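Local coordinates for protein leucine aminopeptidase 2 (Saccharomyces cerevisiae, PDB 2XQ0) that acts as a zinc-dependent aminopeptidase that preferentially cleaves di- and tripeptides and also has low epoxide hydrolase activity in vitro, at residues A[583-597]-A[618-630]. Sequence-based numbering, arbitrary orientation.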
loop_
_atom_site.group_PDB
_atom_site.type_symbol
_atom_site.label_atom_id
_atom_site.label_comp_id
_atom_site.label_asym_id
_atom_site.label_seq_id
_atom_site.Cartn_x
_atom_site.Cartn_y
_atom_site.Cartn_z
ATOM N N LEU A 583 -11.643 -3.810 18.092
ATOM C CA LEU A 583 -11.994 -3.600 16.698
ATOM C C LEU A 583 -12.634 -2.220 16.517
ATOM O O LEU A 583 -12.702 -1.677 15.410
ATOM C CB LEU A 583 -12.948 -4.707 16.256
ATOM C CG LEU A 583 -12.747 -5.270 14.856
ATOM C CD1 LEU A 583 -12.724 -4.142 13.843
ATOM C CD2 LEU A 583 -11.477 -6.054 14.800
ATOM N N GLY A 584 -13.102 -1.646 17.618
ATOM C CA GLY A 584 -13.673 -0.316 17.580
ATOM C C GLY A 584 -12.603 0.740 17.752
ATOM O O GLY A 584 -12.895 1.940 17.764
ATOM N N THR A 585 -11.358 0.289 17.884
ATOM C CA THR A 585 -10.239 1.197 18.120
ATOM C C THR A 585 -9.294 1.298 16.914
ATOM O O THR A 585 -8.509 2.241 16.824
ATOM C CB THR A 585 -9.440 0.805 19.400
ATOM O OG1 THR A 585 -8.576 -0.299 19.118
ATOM C CG2 THR A 585 -10.392 0.430 20.544
ATOM N N VAL A 586 -9.374 0.335 15.995
ATOM C CA VAL A 586 -8.537 0.342 14.789
ATOM C C VAL A 586 -9.361 0.357 13.497
ATOM O O VAL A 586 -10.502 -0.093 13.476
ATOM C CB VAL A 586 -7.532 -0.852 14.753
ATOM C CG1 VAL A 586 -6.537 -0.761 15.910
ATOM C CG2 VAL A 586 -8.265 -2.188 14.780
ATOM N N GLY A 587 -8.768 0.875 12.423
ATOM C CA GLY A 587 -9.433 0.963 11.130
ATOM C C GLY A 587 -8.634 0.345 9.989
ATOM O O GLY A 587 -9.128 0.209 8.868
ATOM N N ARG A 588 -7.390 -0.027 10.267
ATOM C CA ARG A 588 -6.540 -0.644 9.250
ATOM C C ARG A 588 -7.163 -1.940 8.732
ATOM O O ARG A 588 -7.411 -2.860 9.504
ATOM C CB ARG A 588 -5.146 -0.922 9.817
ATOM C CG ARG A 588 -4.148 -1.409 8.778
ATOM C CD ARG A 588 -2.735 -1.427 9.337
ATOM N NE ARG A 588 -1.779 -1.927 8.356
ATOM C CZ ARG A 588 -0.509 -2.205 8.621
ATOM N NH1 ARG A 588 -0.025 -2.020 9.840
ATOM N NH2 ARG A 588 0.280 -2.664 7.661
ATOM N N MET A 589 -7.411 -2.013 7.423
ATOM C CA MET A 589 -8.128 -3.157 6.854
ATOM C C MET A 589 -7.526 -4.488 7.266
ATOM O O MET A 589 -8.245 -5.421 7.637
ATOM C CB MET A 589 -8.215 -3.061 5.326
ATOM C CG MET A 589 -9.379 -2.210 4.842
ATOM S SD MET A 589 -9.577 -2.170 3.049
ATOM C CE MET A 589 -8.095 -1.300 2.538
ATOM N N LYS A 590 -6.202 -4.567 7.222
ATOM C CA LYS A 590 -5.515 -5.825 7.531
ATOM C C LYS A 590 -5.938 -6.430 8.876
ATOM O O LYS A 590 -5.871 -7.648 9.051
ATOM C CB LYS A 590 -3.992 -5.647 7.460
ATOM C CG LYS A 590 -3.291 -5.575 8.810
ATOM C CD LYS A 590 -1.776 -5.350 8.680
ATOM C CE LYS A 590 -1.029 -6.605 8.255
ATOM N NZ LYS A 590 0.441 -6.469 8.486
ATOM N N PHE A 591 -6.368 -5.595 9.826
ATOM C CA PHE A 591 -6.830 -6.091 11.131
ATOM C C PHE A 591 -8.347 -6.176 11.217
ATOM O O PHE A 591 -8.899 -7.161 11.720
ATOM C CB PHE A 591 -6.316 -5.224 12.284
ATOM C CG PHE A 591 -4.825 -5.037 12.287
ATOM C CD1 PHE A 591 -3.978 -6.128 12.231
ATOM C CD2 PHE A 591 -4.275 -3.761 12.357
ATOM C CE1 PHE A 591 -2.609 -5.953 12.230
ATOM C CE2 PHE A 591 -2.902 -3.583 12.360
ATOM C CZ PHE A 591 -2.074 -4.674 12.296
ATOM N N VAL A 592 -9.006 -5.132 10.717
ATOM C CA VAL A 592 -10.460 -5.007 10.752
ATOM C C VAL A 592 -11.201 -6.123 10.006
ATOM O O VAL A 592 -12.082 -6.769 10.581
ATOM C CB VAL A 592 -10.898 -3.627 10.218
ATOM C CG1 VAL A 592 -12.412 -3.560 10.020
ATOM C CG2 VAL A 592 -10.424 -2.525 11.158
ATOM N N ARG A 593 -10.850 -6.351 8.739
ATOM C CA ARG A 593 -11.516 -7.381 7.935
ATOM C C ARG A 593 -11.388 -8.769 8.560
ATOM O O ARG A 593 -12.389 -9.450 8.798
ATOM C CB ARG A 593 -10.963 -7.417 6.511
ATOM C CG ARG A 593 -11.349 -6.245 5.650
ATOM C CD ARG A 593 -10.894 -6.468 4.220
ATOM N NE ARG A 593 -11.696 -7.489 3.553
ATOM C CZ ARG A 593 -11.659 -7.730 2.246
ATOM N NH1 ARG A 593 -10.853 -7.019 1.461
ATOM N NH2 ARG A 593 -12.436 -8.675 1.723
ATOM N N PRO A 594 -10.146 -9.207 8.811
ATOM C CA PRO A 594 -9.969 -10.526 9.417
ATOM C C PRO A 594 -10.579 -10.573 10.812
ATOM O O PRO A 594 -11.091 -11.613 11.218
ATOM C CB PRO A 594 -8.442 -10.665 9.525
ATOM C CG PRO A 594 -7.884 -9.672 8.556
ATOM C CD PRO A 594 -8.862 -8.538 8.532
ATOM N N GLY A 595 -10.508 -9.463 11.541
ATOM C CA GLY A 595 -11.021 -9.408 12.899
ATOM C C GLY A 595 -12.510 -9.698 12.948
ATOM O O GLY A 595 -12.993 -10.467 13.791
ATOM N N TYR A 596 -13.240 -9.077 12.029
ATOM C CA TYR A 596 -14.666 -9.311 11.903
ATOM C C TYR A 596 -14.979 -10.731 11.437
ATOM O O TYR A 596 -15.983 -11.313 11.851
ATOM C CB TYR A 596 -15.318 -8.250 11.000
ATOM C CG TYR A 596 -15.703 -7.009 11.764
ATOM C CD1 TYR A 596 -16.835 -6.989 12.569
ATOM C CD2 TYR A 596 -14.927 -5.858 11.699
ATOM C CE1 TYR A 596 -17.189 -5.857 13.282
ATOM C CE2 TYR A 596 -15.277 -4.724 12.403
ATOM C CZ TYR A 596 -16.401 -4.724 13.195
ATOM O OH TYR A 596 -16.739 -3.583 13.897
ATOM N N ARG A 597 -14.118 -11.300 10.597
ATOM C CA ARG A 597 -14.313 -12.683 10.173
ATOM C C ARG A 597 -14.118 -13.610 11.357
ATOM O O ARG A 597 -14.889 -14.547 11.557
ATOM C CB ARG A 597 -13.366 -13.068 9.036
ATOM C CG ARG A 597 -13.702 -12.420 7.694
ATOM C CD ARG A 597 -13.066 -13.216 6.572
ATOM N NE ARG A 597 -13.137 -12.530 5.288
ATOM C CZ ARG A 597 -12.659 -13.029 4.153
ATOM N NH1 ARG A 597 -12.077 -14.222 4.144
ATOM N NH2 ARG A 597 -12.760 -12.339 3.026
ATOM N N TYR A 618 -15.355 3.605 10.269
ATOM C CA TYR A 618 -14.345 3.060 9.368
ATOM C C TYR A 618 -14.296 3.815 8.034
ATOM O O TYR A 618 -15.264 4.472 7.661
ATOM C CB TYR A 618 -14.604 1.563 9.141
ATOM C CG TYR A 618 -14.655 0.734 10.416
ATOM C CD1 TYR A 618 -15.769 -0.038 10.728
ATOM C CD2 TYR A 618 -13.587 0.726 11.308
ATOM C CE1 TYR A 618 -15.812 -0.802 11.891
ATOM C CE2 TYR A 618 -13.621 -0.031 12.471
ATOM C CZ TYR A 618 -14.734 -0.792 12.759
ATOM O OH TYR A 618 -14.768 -1.542 13.915
ATOM N N HIS A 619 -13.168 3.732 7.323
ATOM C CA HIS A 619 -13.057 4.328 5.986
ATOM C C HIS A 619 -14.107 3.693 5.095
ATOM O O HIS A 619 -14.446 2.520 5.284
ATOM C CB HIS A 619 -11.658 4.099 5.380
ATOM C CG HIS A 619 -11.383 4.927 4.153
ATOM N ND1 HIS A 619 -11.855 4.590 2.904
ATOM C CD2 HIS A 619 -10.695 6.081 3.995
ATOM C CE1 HIS A 619 -11.472 5.501 2.026
ATOM N NE2 HIS A 619 -10.768 6.420 2.663
ATOM N N PRO A 620 -14.636 4.458 4.126
ATOM C CA PRO A 620 -15.636 3.914 3.198
ATOM C C PRO A 620 -15.274 2.542 2.624
ATOM O O PRO A 620 -16.146 1.670 2.532
ATOM C CB PRO A 620 -15.649 4.945 2.073
ATOM C CG PRO A 620 -15.338 6.216 2.748
ATOM C CD PRO A 620 -14.366 5.884 3.862
ATOM N N ILE A 621 -14.009 2.364 2.242
ATOM C CA ILE A 621 -13.540 1.112 1.659
ATOM C C ILE A 621 -13.648 -0.026 2.653
ATOM O O ILE A 621 -14.243 -1.065 2.370
ATOM C CB ILE A 621 -12.066 1.207 1.235
ATOM C CG1 ILE A 621 -11.789 2.519 0.494
ATOM C CG2 ILE A 621 -11.706 0.007 0.382
ATOM C CD1 ILE A 621 -12.292 2.557 -0.922
ATOM N N CYS A 622 -13.054 0.176 3.822
ATOM C CA CYS A 622 -13.116 -0.813 4.888
ATOM C C CYS A 622 -14.560 -1.123 5.317
ATOM O O CYS A 622 -14.880 -2.276 5.609
ATOM C CB CYS A 622 -12.272 -0.358 6.074
ATOM S SG CYS A 622 -12.342 -1.458 7.480
ATOM N N LYS A 623 -15.435 -0.115 5.343
ATOM C CA LYS A 623 -16.841 -0.368 5.667
ATOM C C LYS A 623 -17.493 -1.240 4.592
ATOM O O LYS A 623 -18.268 -2.156 4.903
ATOM C CB LYS A 623 -17.633 0.937 5.850
ATOM C CG LYS A 623 -19.066 0.730 6.348
ATOM C CD LYS A 623 -19.831 2.053 6.465
ATOM C CE LYS A 623 -21.325 1.816 6.708
ATOM N NZ LYS A 623 -22.163 3.045 6.481
ATOM N N ALA A 624 -17.167 -0.954 3.332
ATOM C CA ALA A 624 -17.720 -1.686 2.197
ATOM C C ALA A 624 -17.387 -3.166 2.295
ATOM O O ALA A 624 -18.256 -4.037 2.196
ATOM C CB ALA A 624 -17.184 -1.115 0.894
ATOM N N LEU A 625 -16.112 -3.455 2.498
ATOM C CA LEU A 625 -15.662 -4.830 2.473
ATOM C C LEU A 625 -16.090 -5.610 3.708
ATOM O O LEU A 625 -16.376 -6.801 3.622
ATOM C CB LEU A 625 -14.161 -4.874 2.243
ATOM C CG LEU A 625 -13.931 -4.416 0.803
ATOM C CD1 LEU A 625 -12.500 -3.975 0.538
ATOM C CD2 LEU A 625 -14.368 -5.529 -0.147
ATOM N N VAL A 626 -16.164 -4.937 4.850
ATOM C CA VAL A 626 -16.598 -5.603 6.075
ATOM C C VAL A 626 -18.094 -5.886 6.023
ATOM O O VAL A 626 -18.562 -6.919 6.516
ATOM C CB VAL A 626 -16.251 -4.788 7.341
ATOM C CG1 VAL A 626 -16.669 -5.555 8.598
ATOM C CG2 VAL A 626 -14.762 -4.485 7.385
ATOM N N LYS A 627 -18.836 -4.962 5.416
ATOM C CA LYS A 627 -20.268 -5.131 5.190
ATOM C C LYS A 627 -20.571 -6.480 4.532
ATOM O O LYS A 627 -21.423 -7.228 5.008
ATOM C CB LYS A 627 -20.821 -3.977 4.340
ATOM C CG LYS A 627 -22.154 -4.285 3.664
ATOM C CD LYS A 627 -22.627 -3.149 2.753
ATOM C CE LYS A 627 -23.344 -2.053 3.532
ATOM N NZ LYS A 627 -24.042 -1.082 2.632
ATOM N N GLN A 628 -19.860 -6.799 3.454
ATOM C CA GLN A 628 -20.129 -8.023 2.704
ATOM C C GLN A 628 -19.449 -9.246 3.309
ATOM O O GLN A 628 -19.895 -10.369 3.104
ATOM C CB GLN A 628 -19.720 -7.864 1.243
ATOM C CG GLN A 628 -18.234 -7.977 1.007
ATOM C CD GLN A 628 -17.832 -7.346 -0.301
ATOM O OE1 GLN A 628 -18.588 -6.561 -0.878
ATOM N NE2 GLN A 628 -16.640 -7.678 -0.778
ATOM N N ASP A 629 -18.360 -9.027 4.038
ATOM C CA ASP A 629 -17.750 -10.102 4.804
ATOM C C ASP A 629 -18.776 -10.646 5.789
ATOM O O ASP A 629 -18.861 -11.852 6.005
ATOM C CB ASP A 629 -16.511 -9.614 5.561
ATOM C CG ASP A 629 -15.263 -9.580 4.692
ATOM O OD1 ASP A 629 -15.352 -9.954 3.503
ATOM O OD2 ASP A 629 -14.193 -9.178 5.199
ATOM N N LEU A 630 -19.555 -9.746 6.382
ATOM C CA LEU A 630 -20.582 -10.129 7.347
ATOM C C LEU A 630 -21.925 -10.423 6.673
ATOM O O LEU A 630 -22.983 -10.226 7.272
ATOM C CB LEU A 630 -20.754 -9.039 8.414
ATOM C CG LEU A 630 -19.671 -8.900 9.489
ATOM C CD1 LEU A 630 -19.816 -7.578 10.224
ATOM C CD2 LEU A 630 -19.726 -10.071 10.473
HETATM O O HOH W 1 -11.156 2.192 8.165
#
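Val592 CG1 lies over one face of the Tyr618 ring, while Leu583 O, Val586 O and the hydroxyl of Tyr596 gather along its edge. The Tyr596 ring has Val626 CG1 over one face, a CH-pi contact 4.0 Å from CG1 to the ring centroid, and Tyr618 OH near its plane. The two tyrosines approach from opposite directions, and Tyr596 OH donates to Tyr618 OH at 2.8 Å. Tyr618 OH in turn donates to Leu583 O at 2.6 Å, from above the carbonyl plane, so this buried hydroxyl is held by two bonds. A phenylalanine in place of Tyr618 would probably leave Leu583 O and the Tyr596 hydroxyl without this shared partner. Toward the N-terminal ends of the two helices, chi1 of 177° swings Cys622 SG away from its own backbone N to meet Val592 CG1, 3.3 Å away, and Met589 CG packs on Cys622 CB. Further along the helices, Leu625 CB sits over one face of the Arg593 guanidinium. Asp629 OD2 lies at the edge of that group, taking a weak but nearly straight bond from Arg593 NE (3.4 Å, 168°), and Arg597 NE completes the salt-bridge network. The axes of helices 589-597 and 620-629 run nearly parallel, 18° apart, within the helical C-terminal domain of LTA4 hydrolase-type M1 aminopeptidases, with Met589 touching the substrate-binding residue Tyr273 beside the bestatin site.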